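Local coordinates for elicitor protein Hrip2 (Magnaporthe oryzae, PDB 5FID), which is a protein elicitor of the rice blast fungus that probably triggers defence responses in plants, at residues A[14-24]-A[45-56]; A[86-94]-A[105-114]. The protein carries 1 engineered substitution. All coordinates share one frame; numbering follows the deposited sequence.

Contact 1 (A[14-24]-A[45-56])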
loop_
_atom_site.group_PDB
_atom_site.type_symbol
_atom_site.label_atom_id
_atom_site.label_comp_id
_atom_site.label_asym_id
_atom_site.label_seq_id
_atom_site.Cartn_x
_atom_site.Cartn_y
_atom_site.Cartn_z
ATOM N N ASP A 14 -21.124 2.106 -21.669
ATOM C CA ASP A 14 -20.382 2.942 -22.592
ATOM C C ASP A 14 -19.158 2.228 -23.137
ATOM O O ASP A 14 -18.594 1.355 -22.482
ATOM C CB ASP A 14 -19.941 4.237 -21.900
ATOM C CG ASP A 14 -21.113 5.110 -21.502
ATOM O OD1 ASP A 14 -22.129 5.110 -22.229
ATOM O OD2 ASP A 14 -21.024 5.787 -20.464
ATOM N N THR A 15 -18.765 2.604 -24.347
ATOM C CA THR A 15 -17.461 2.231 -24.874
ATOM C C THR A 15 -16.427 2.970 -24.022
ATOM O O THR A 15 -16.591 4.157 -23.716
ATOM C CB THR A 15 -17.335 2.646 -26.352
ATOM O OG1 THR A 15 -18.321 1.953 -27.133
ATOM C CG2 THR A 15 -15.958 2.321 -26.905
ATOM N N VAL A 16 -15.366 2.279 -23.615
ATOM C CA VAL A 16 -14.280 2.939 -22.889
ATOM C C VAL A 16 -12.946 2.703 -23.583
ATOM O O VAL A 16 -12.822 1.801 -24.412
ATOM C CB VAL A 16 -14.193 2.467 -21.424
ATOM C CG1 VAL A 16 -15.541 2.581 -20.747
ATOM C CG2 VAL A 16 -13.695 1.044 -21.358
ATOM N N TYR A 17 -11.954 3.528 -23.255
ATOM C CA TYR A 17 -10.638 3.432 -23.876
ATOM C C TYR A 17 -9.595 3.248 -22.794
ATOM O O TYR A 17 -9.640 3.919 -21.762
ATOM C CB TYR A 17 -10.354 4.681 -24.717
ATOM C CG TYR A 17 -11.393 4.862 -25.793
ATOM C CD1 TYR A 17 -11.201 4.352 -27.065
ATOM C CD2 TYR A 17 -12.594 5.497 -25.520
ATOM C CE1 TYR A 17 -12.182 4.498 -28.055
ATOM C CE2 TYR A 17 -13.567 5.650 -26.498
ATOM C CZ TYR A 17 -13.356 5.150 -27.755
ATOM O OH TYR A 17 -14.344 5.305 -28.715
ATOM N N VAL A 18 -8.676 2.314 -23.019
ATOM C CA VAL A 18 -7.683 1.962 -22.016
ATOM C C VAL A 18 -6.306 1.959 -22.660
ATOM O O VAL A 18 -6.153 1.495 -23.788
ATOM C CB VAL A 18 -7.976 0.555 -21.439
ATOM C CG1 VAL A 18 -6.932 0.168 -20.392
ATOM C CG2 VAL A 18 -9.362 0.513 -20.818
ATOM N N GLN A 19 -5.306 2.501 -21.964
ATOM C CA GLN A 19 -3.930 2.441 -22.458
ATOM C C GLN A 19 -2.923 2.485 -21.307
ATOM O O GLN A 19 -3.107 3.218 -20.318
ATOM C CB GLN A 19 -3.644 3.562 -23.468
ATOM C CG GLN A 19 -2.348 3.380 -24.246
ATOM C CD GLN A 19 -2.155 4.430 -25.326
ATOM O OE1 GLN A 19 -2.787 5.488 -25.297
ATOM N NE2 GLN A 19 -1.283 4.134 -26.300
ATOM N N SER A 20 -1.861 1.692 -21.438
ATOM C CA SER A 20 -0.850 1.563 -20.389
ATOM C C SER A 20 0.404 2.362 -20.712
ATOM O O SER A 20 0.899 2.342 -21.846
ATOM C CB SER A 20 -0.482 0.090 -20.178
ATOM O OG SER A 20 0.339 -0.068 -19.025
ATOM N N PHE A 21 0.908 3.063 -19.700
ATOM C CA PHE A 21 2.046 3.956 -19.850
ATOM C C PHE A 21 3.134 3.542 -18.875
ATOM O O PHE A 21 3.122 3.969 -17.716
ATOM C CB PHE A 21 1.600 5.391 -19.554
ATOM C CG PHE A 21 0.587 5.907 -20.523
ATOM C CD1 PHE A 21 -0.741 5.524 -20.426
ATOM C CD2 PHE A 21 0.964 6.752 -21.550
ATOM C CE1 PHE A 21 -1.676 5.969 -21.337
ATOM C CE2 PHE A 21 0.030 7.211 -22.454
ATOM C CZ PHE A 21 -1.290 6.823 -22.349
ATOM N N PRO A 22 4.081 2.706 -19.343
ATOM C CA PRO A 22 5.130 2.119 -18.506
ATOM C C PRO A 22 5.932 3.168 -17.737
ATOM O O PRO A 22 6.280 4.210 -18.306
ATOM C CB PRO A 22 6.031 1.415 -19.520
ATOM C CG PRO A 22 5.122 1.083 -20.663
ATOM C CD PRO A 22 4.162 2.243 -20.742
ATOM N N TYR A 23 6.216 2.897 -16.464
ATOM C CA TYR A 23 7.000 3.826 -15.658
ATOM C C TYR A 23 8.416 4.015 -16.186
ATOM O O TYR A 23 9.021 5.071 -15.974
ATOM C CB TYR A 23 7.055 3.368 -14.192
ATOM C CG TYR A 23 5.785 3.617 -13.408
ATOM C CD1 TYR A 23 5.031 4.756 -13.628
ATOM C CD2 TYR A 23 5.346 2.718 -12.445
ATOM C CE1 TYR A 23 3.866 4.996 -12.911
ATOM C CE2 TYR A 23 4.169 2.945 -11.723
ATOM C CZ TYR A 23 3.439 4.090 -11.967
ATOM O OH TYR A 23 2.282 4.347 -11.261
ATOM N N ASP A 24 8.960 3.008 -16.864
ATOM C CA ASP A 24 10.353 3.116 -17.326
ATOM C C ASP A 24 10.487 3.814 -18.679
ATOM O O ASP A 24 11.576 3.861 -19.254
ATOM C CB ASP A 24 11.051 1.751 -17.366
ATOM C CG ASP A 24 10.438 0.795 -18.386
ATOM O OD1 ASP A 24 9.531 1.193 -19.150
ATOM O OD2 ASP A 24 10.882 -0.372 -18.447
ATOM N N ARG A 45 4.234 -5.298 -16.395
ATOM C CA ARG A 45 5.471 -4.719 -16.876
ATOM C C ARG A 45 6.414 -4.632 -15.701
ATOM O O ARG A 45 6.006 -4.256 -14.605
ATOM C CB ARG A 45 5.215 -3.346 -17.487
ATOM C CG ARG A 45 4.359 -3.424 -18.740
ATOM C CD ARG A 45 3.838 -2.066 -19.157
ATOM N NE ARG A 45 2.930 -2.205 -20.290
ATOM C CZ ARG A 45 3.321 -2.276 -21.555
ATOM N NH1 ARG A 45 4.608 -2.212 -21.858
ATOM N NH2 ARG A 45 2.419 -2.409 -22.516
ATOM N N LYS A 46 7.664 -5.013 -15.943
ATOM C CA LYS A 46 8.684 -5.103 -14.912
ATOM C C LYS A 46 8.774 -3.806 -14.117
ATOM O O LYS A 46 8.818 -3.821 -12.886
ATOM C CB LYS A 46 10.027 -5.415 -15.581
ATOM C CG LYS A 46 11.172 -5.726 -14.642
ATOM C CD LYS A 46 12.472 -5.785 -15.434
ATOM C CE LYS A 46 12.636 -4.522 -16.275
ATOM N NZ LYS A 46 13.721 -4.614 -17.300
ATOM N N SER A 47 8.764 -2.690 -14.837
ATOM C CA SER A 47 8.899 -1.356 -14.253
ATOM C C SER A 47 7.633 -0.830 -13.589
ATOM O O SER A 47 7.670 0.201 -12.921
ATOM C CB SER A 47 9.315 -0.350 -15.332
ATOM O OG SER A 47 8.276 -0.140 -16.310
ATOM N N GLY A 48 6.515 -1.517 -13.788
ATOM C CA GLY A 48 5.240 -0.989 -13.335
ATOM C C GLY A 48 4.650 -0.085 -14.406
ATOM O O GLY A 48 5.309 0.224 -15.402
ATOM N N SER A 49 3.414 0.359 -14.207
ATOM C CA SER A 49 2.761 1.158 -15.238
ATOM C C SER A 49 1.597 1.963 -14.696
ATOM O O SER A 49 1.066 1.667 -13.625
ATOM C CB SER A 49 2.264 0.248 -16.360
ATOM O OG SER A 49 2.053 0.987 -17.555
ATOM N N THR A 50 1.218 2.983 -15.457
ATOM C CA THR A 50 -0.024 3.703 -15.244
ATOM C C THR A 50 -1.008 3.328 -16.346
ATOM O O THR A 50 -0.734 3.526 -17.535
ATOM C CB THR A 50 0.211 5.223 -15.283
ATOM O OG1 THR A 50 1.043 5.593 -14.176
ATOM C CG2 THR A 50 -1.109 5.972 -15.192
ATOM N N VAL A 51 -2.153 2.776 -15.964
ATOM C CA VAL A 51 -3.162 2.411 -16.957
ATOM C C VAL A 51 -4.272 3.458 -16.950
ATOM O O VAL A 51 -5.044 3.538 -15.991
ATOM C CB VAL A 51 -3.751 1.015 -16.670
ATOM C CG1 VAL A 51 -4.757 0.635 -17.738
ATOM C CG2 VAL A 51 -2.646 -0.029 -16.636
ATOM N N LYS A 52 -4.345 4.274 -18.005
ATOM C CA LYS A 52 -5.408 5.281 -18.109
ATOM C C LYS A 52 -6.689 4.644 -18.618
ATOM O O LYS A 52 -6.641 3.743 -19.451
ATOM C CB LYS A 52 -5.006 6.409 -19.062
ATOM C CG LYS A 52 -3.761 7.174 -18.670
ATOM C CD LYS A 52 -3.501 8.292 -19.677
ATOM C CE LYS A 52 -2.246 9.098 -19.315
ATOM N NZ LYS A 52 -2.001 10.159 -20.351
ATOM N N VAL A 53 -7.830 5.116 -18.105
ATOM C CA VAL A 53 -9.145 4.592 -18.459
ATOM C C VAL A 53 -10.079 5.776 -18.642
ATOM O O VAL A 53 -10.271 6.572 -17.729
ATOM C CB VAL A 53 -9.712 3.686 -17.342
ATOM C CG1 VAL A 53 -11.032 3.077 -17.773
ATOM C CG2 VAL A 53 -8.712 2.584 -16.988
ATOM N N SER A 54 -10.663 5.902 -19.824
ATOM C CA SER A 54 -11.427 7.099 -20.140
ATOM C C SER A 54 -12.592 6.730 -21.040
ATOM O O SER A 54 -12.640 5.621 -21.556
ATOM C CB SER A 54 -10.501 8.115 -20.812
ATOM O OG SER A 54 -11.205 9.214 -21.340
ATOM N N LYS A 55 -13.549 7.640 -21.204
ATOM C CA LYS A 55 -14.631 7.410 -22.154
ATOM C C LYS A 55 -14.356 8.071 -23.504
ATOM O O LYS A 55 -15.204 8.041 -24.397
ATOM C CB LYS A 55 -15.960 7.906 -21.588
ATOM C CG LYS A 55 -16.497 7.068 -20.447
ATOM C CD LYS A 55 -17.789 7.684 -19.938
ATOM C CE LYS A 55 -18.274 6.969 -18.712
ATOM N NZ LYS A 55 -19.480 7.639 -18.156
ATOM N N THR A 56 -13.183 8.682 -23.649
ATOM C CA THR A 56 -12.771 9.217 -24.951
ATOM C C THR A 56 -11.474 8.590 -25.430
ATOM O O THR A 56 -10.614 8.206 -24.631
ATOM C CB THR A 56 -12.638 10.771 -24.967
ATOM O OG1 THR A 56 -11.698 11.190 -23.969
ATOM C CG2 THR A 56 -13.979 11.419 -24.700
HETATM O O HOH W 1 -17.500 6.384 -24.855
HETATM O O HOH W 2 8.953 -2.321 -17.795
#

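Contact 2 (A[86-94]-A[105-114])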
loop_
_atom_site.group_PDB
_atom_site.type_symbol
_atom_site.label_atom_id
_atom_site.label_comp_id
_atom_site.label_asym_id
_atom_site.label_seq_id
_atom_site.Cartn_x
_atom_site.Cartn_y
_atom_site.Cartn_z
ATOM N N ASN A 86 -12.350 11.105 -13.291
ATOM C CA ASN A 86 -13.051 9.835 -13.128
ATOM C C ASN A 86 -14.384 9.857 -13.848
ATOM O O ASN A 86 -15.374 10.357 -13.309
ATOM C CB ASN A 86 -13.293 9.477 -11.660
ATOM C CG ASN A 86 -13.960 8.111 -11.509
ATOM O OD1 ASN A 86 -14.085 7.354 -12.486
ATOM N ND2 ASN A 86 -14.385 7.785 -10.297
ATOM N N PRO A 87 -14.413 9.300 -15.066
ATOM C CA PRO A 87 -15.607 9.262 -15.914
ATOM C C PRO A 87 -16.671 8.367 -15.308
ATOM O O PRO A 87 -17.832 8.420 -15.729
ATOM C CB PRO A 87 -15.095 8.624 -17.211
ATOM C CG PRO A 87 -13.627 8.819 -17.197
ATOM C CD PRO A 87 -13.235 8.743 -15.751
ATOM N N PHE A 88 -16.268 7.557 -14.329
ATOM C CA PHE A 88 -17.132 6.528 -13.759
ATOM C C PHE A 88 -17.528 6.845 -12.333
ATOM O O PHE A 88 -17.925 5.958 -11.585
ATOM C CB PHE A 88 -16.436 5.166 -13.823
ATOM C CG PHE A 88 -15.717 4.923 -15.123
ATOM C CD1 PHE A 88 -16.409 4.506 -16.252
ATOM C CD2 PHE A 88 -14.351 5.119 -15.218
ATOM C CE1 PHE A 88 -15.749 4.288 -17.452
ATOM C CE2 PHE A 88 -13.683 4.905 -16.415
ATOM C CZ PHE A 88 -14.385 4.488 -17.537
ATOM N N ALA A 89 -17.440 8.121 -11.968
ATOM C CA ALA A 89 -17.758 8.568 -10.614
ATOM C C ALA A 89 -19.174 8.205 -10.137
ATOM O O ALA A 89 -19.394 7.952 -8.948
ATOM C CB ALA A 89 -17.528 10.068 -10.509
ATOM N N ASP A 90 -20.119 8.164 -11.069
ATOM C CA ASP A 90 -21.518 7.868 -10.764
ATOM C C ASP A 90 -21.816 6.362 -10.699
ATOM O O ASP A 90 -22.963 5.966 -10.492
ATOM C CB ASP A 90 -22.426 8.512 -11.826
ATOM C CG ASP A 90 -22.142 7.995 -13.238
ATOM O OD1 ASP A 90 -20.973 7.679 -13.548
ATOM O OD2 ASP A 90 -23.092 7.902 -14.053
ATOM N N LYS A 91 -20.791 5.531 -10.889
ATOM C CA LYS A 91 -20.960 4.075 -10.919
ATOM C C LYS A 91 -20.026 3.394 -9.922
ATOM O O LYS A 91 -19.190 4.047 -9.301
ATOM C CB LYS A 91 -20.676 3.537 -12.319
ATOM C CG LYS A 91 -21.575 4.098 -13.394
ATOM C CD LYS A 91 -23.027 3.658 -13.183
ATOM C CE LYS A 91 -23.908 4.200 -14.296
ATOM N NZ LYS A 91 -23.250 5.391 -14.905
ATOM N N ARG A 92 -20.163 2.080 -9.767
ATOM C CA ARG A 92 -19.276 1.343 -8.873
ATOM C C ARG A 92 -18.009 0.922 -9.623
ATOM O O ARG A 92 -18.078 0.452 -10.763
ATOM C CB ARG A 92 -19.986 0.108 -8.304
ATOM C CG ARG A 92 -19.120 -0.720 -7.357
ATOM C CD ARG A 92 -19.932 -1.802 -6.647
ATOM N NE ARG A 92 -21.021 -1.226 -5.864
ATOM C CZ ARG A 92 -20.929 -0.857 -4.589
ATOM N NH1 ARG A 92 -19.790 -1.001 -3.922
ATOM N NH2 ARG A 92 -21.984 -0.343 -3.980
ATOM N N VAL A 93 -16.859 1.114 -8.990
ATOM C CA VAL A 93 -15.583 0.656 -9.535
ATOM C C VAL A 93 -14.836 -0.135 -8.470
ATOM O O VAL A 93 -14.697 0.311 -7.325
ATOM C CB VAL A 93 -14.700 1.828 -10.023
ATOM C CG1 VAL A 93 -13.343 1.322 -10.481
ATOM C CG2 VAL A 93 -15.384 2.578 -11.167
ATOM N N THR A 94 -14.366 -1.322 -8.848
ATOM C CA THR A 94 -13.598 -2.165 -7.936
ATOM C C THR A 94 -12.196 -2.344 -8.485
ATOM O O THR A 94 -11.995 -2.311 -9.692
ATOM C CB THR A 94 -14.259 -3.549 -7.759
ATOM O OG1 THR A 94 -14.310 -4.216 -9.027
ATOM C CG2 THR A 94 -15.673 -3.398 -7.226
ATOM N N ASN A 105 -13.270 -1.007 -3.258
ATOM C CA ASN A 105 -14.632 -1.231 -3.723
ATOM C C ASN A 105 -15.356 0.094 -3.580
ATOM O O ASN A 105 -15.912 0.403 -2.529
ATOM C CB ASN A 105 -15.323 -2.348 -2.935
ATOM C CG ASN A 105 -16.767 -2.555 -3.364
ATOM O OD1 ASN A 105 -17.218 -1.997 -4.366
ATOM N ND2 ASN A 105 -17.501 -3.364 -2.604
ATOM N N CYS A 106 -15.319 0.880 -4.649
ATOM C CA CYS A 106 -15.784 2.259 -4.609
ATOM C C CYS A 106 -17.218 2.365 -5.094
ATOM O O CYS A 106 -17.514 2.208 -6.285
ATOM C CB CYS A 106 -14.841 3.170 -5.412
ATOM S SG CYS A 106 -13.131 3.230 -4.739
ATOM N N ALA A 107 -18.113 2.622 -4.146
ATOM C CA ALA A 107 -19.534 2.723 -4.428
ATOM C C ALA A 107 -19.786 3.909 -5.343
ATOM O O ALA A 107 -18.956 4.826 -5.414
ATOM C CB ALA A 107 -20.309 2.880 -3.115
ATOM N N PRO A 108 -20.923 3.899 -6.055
ATOM C CA PRO A 108 -21.323 5.063 -6.847
ATOM C C PRO A 108 -21.237 6.358 -6.039
ATOM O O PRO A 108 -21.718 6.401 -4.900
ATOM C CB PRO A 108 -22.781 4.754 -7.190
ATOM C CG PRO A 108 -22.809 3.253 -7.295
ATOM C CD PRO A 108 -21.846 2.758 -6.239
ATOM N N ASN A 109 -20.607 7.374 -6.624
ATOM C CA ASN A 109 -20.444 8.701 -6.013
ATOM C C ASN A 109 -19.689 8.781 -4.685
ATOM O O ASN A 109 -19.743 9.802 -4.000
ATOM C CB ASN A 109 -21.783 9.431 -5.910
ATOM C CG ASN A 109 -22.406 9.685 -7.267
ATOM O OD1 ASN A 109 -21.867 10.450 -8.084
ATOM N ND2 ASN A 109 -23.535 9.045 -7.521
ATOM N N ASP A 110 -18.973 7.721 -4.332
ATOM C CA ASP A 110 -18.090 7.769 -3.174
ATOM C C ASP A 110 -16.718 8.270 -3.604
ATOM O O ASP A 110 -15.787 7.484 -3.762
ATOM C CB ASP A 110 -17.975 6.386 -2.531
ATOM C CG ASP A 110 -17.206 6.417 -1.235
ATOM O OD1 ASP A 110 -16.873 7.524 -0.754
ATOM O OD2 ASP A 110 -16.931 5.329 -0.686
ATOM N N ALA A 111 -16.590 9.585 -3.769
ATOM C CA ALA A 111 -15.377 10.176 -4.331
ATOM C C ALA A 111 -14.132 9.913 -3.489
ATOM O O ALA A 111 -13.030 9.785 -4.026
ATOM C CB ALA A 111 -15.564 11.677 -4.537
ATOM N N GLY A 112 -14.309 9.835 -2.173
ATOM C CA GLY A 112 -13.187 9.664 -1.270
ATOM C C GLY A 112 -12.631 8.255 -1.214
ATOM O O GLY A 112 -11.620 8.013 -0.543
ATOM N N CYS A 113 -13.278 7.316 -1.904
ATOM C CA CYS A 113 -12.787 5.934 -1.921
ATOM C C CYS A 113 -11.526 5.784 -2.777
ATOM O O CYS A 113 -10.660 4.937 -2.501
ATOM C CB CYS A 113 -13.891 4.980 -2.388
ATOM S SG CYS A 113 -13.381 3.262 -2.730
ATOM N N TYR A 114 -11.427 6.626 -3.804
ATOM C CA TYR A 114 -10.310 6.611 -4.725
ATOM C C TYR A 114 -9.077 7.263 -4.125
ATOM O O TYR A 114 -9.168 8.031 -3.163
ATOM C CB TYR A 114 -10.691 7.360 -6.011
ATOM C CG TYR A 114 -11.868 6.751 -6.739
ATOM C CD1 TYR A 114 -13.170 7.051 -6.369
ATOM C CD2 TYR A 114 -11.671 5.868 -7.793
ATOM C CE1 TYR A 114 -14.254 6.483 -7.029
ATOM C CE2 TYR A 114 -12.744 5.296 -8.457
ATOM C CZ TYR A 114 -14.031 5.606 -8.070
ATOM O OH TYR A 114 -15.086 5.032 -8.740
HETATM O O HOH W 3 -24.842 7.583 -9.282
HETATM O O HOH W 4 -17.552 5.653 -7.699
#

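Contact 1 (A[14-24]-A[45-56])
Strands 16-22 and 49-54 are antiparallel neighbours inside the six-stranded sheet of the fold, and paired backbone bonds join Tyr17 to Ser54, Gln19 to Lys52 and Phe21 to Thr50. Tyr17 N gives a nearly straight bond (169°) to Ser54 O. On the face that carries Phe21 and Lys52, the lysine, extended beyond CG, runs across one side of the ring at about a right angle. Its CE sits 4.0 Å from the Phe21 ring centroid, a CH-pi contact, and NZ 4.3 Å from the same centroid, a cation-pi contact. With Phe21 CG anti to the carbonyl carbon (chi1 -64°), the ring edge also reaches Thr50 O. The other face looks toward strand 39-43. There Val18 CG1 and Val51 CG1 press together at a tight 3.5 Å. Ser49 OG lies 2.5 Å from Ser20 OG, a bond so short that it is doubtful; Ser20 OG also bonds Glu42, which pairs with Arg45. Past the strand end Gly48 O takes two donors: Tyr23 N, 3.0 Å away, comes from above the carbonyl plane, while Ser47 OG donates in that plane to a lone pair of Gly48 O. The Tyr23 ring lies with one face over Ser49 C and Thr50 N. At the far end Lys55 NZ makes a weak salt bridge, 3.3 Å, to Asp14 OD2 and also bonds Pro87 O. The chemistry thus differs by face: a cation lies against an aromatic ring on one, while on the other buried valines pack and Glu42 gathers Ser20 OG and Arg45.

Contact 2 (A[86-94]-A[105-114])
The Tyr114 ring is held between Asn86 and Cys106, which lie over opposite faces. Asn86 ND2 stands 3.1 Å from Tyr114 CZ, with the amide plane turned 63° from the ring; the angle to the hydroxyl is too poor for a hydrogen bond. Cys106 SG sits over the ring centre on the other side, and its disulfide to Cys113 closes a loop within 105-114, next to Tyr114. At the ring edge, in plane, are Ala111 O and a water 2.7 Å from Tyr114 OH. This water also lies close to Lys91 O and Ala107 O. The Arg92 guanidinium is the second flat group: Ala107 CA and Pro108 CD cover one face, and Asn105 OD1 meets its edge. A bend at chi3 (-59°) turns the end of the arginine back over these residues, and NH1 bonds Asn105 OD1 at 2.8 Å. The oxygen lies in the guanidinium plane, although NH1 approaches from above the plane of the amide. Beside it, strands 93-96 and 104-106 form a beta hairpin, where Val93 and Cys106 exchange backbone bonds, N to O in both directions. Beyond the strands the type II turn 107-110 is fastened to the other segment by Asn109 N, which gives Ala89 O a 2.7 Å bond. Asn86 OD1 accepts from Phe88 N in an Asx turn, which probably helps to orient the amide over Tyr114. Hydrogen bonds and the bridging water thus join two segments with little strand pairing, while the disulfide probably braces the 106-113 loop from within.

Contact 1 runs through the six-stranded sheet and is the more central of the two, with many buried residues. Contact 2 lies toward the periphery, at the outermost hairpin of the five-stranded sheet. They share no strands and their centres are about 18 Å apart, yet they meet at one edge: Val16 and Val53 pack on the Phe88 ring, and Lys55 reaches Pro87 O. Regular strand pairing dominates contact 1, where side chains sort to two faces. In contact 2 two residue pairs give way to turns, so a side-chain bond, a turn backbone bond and water carry more of the attachment, while the disulfide stays within 105-114. Segment 45-56 also reaches the second subunit, whereas contact 2 touches no other chain.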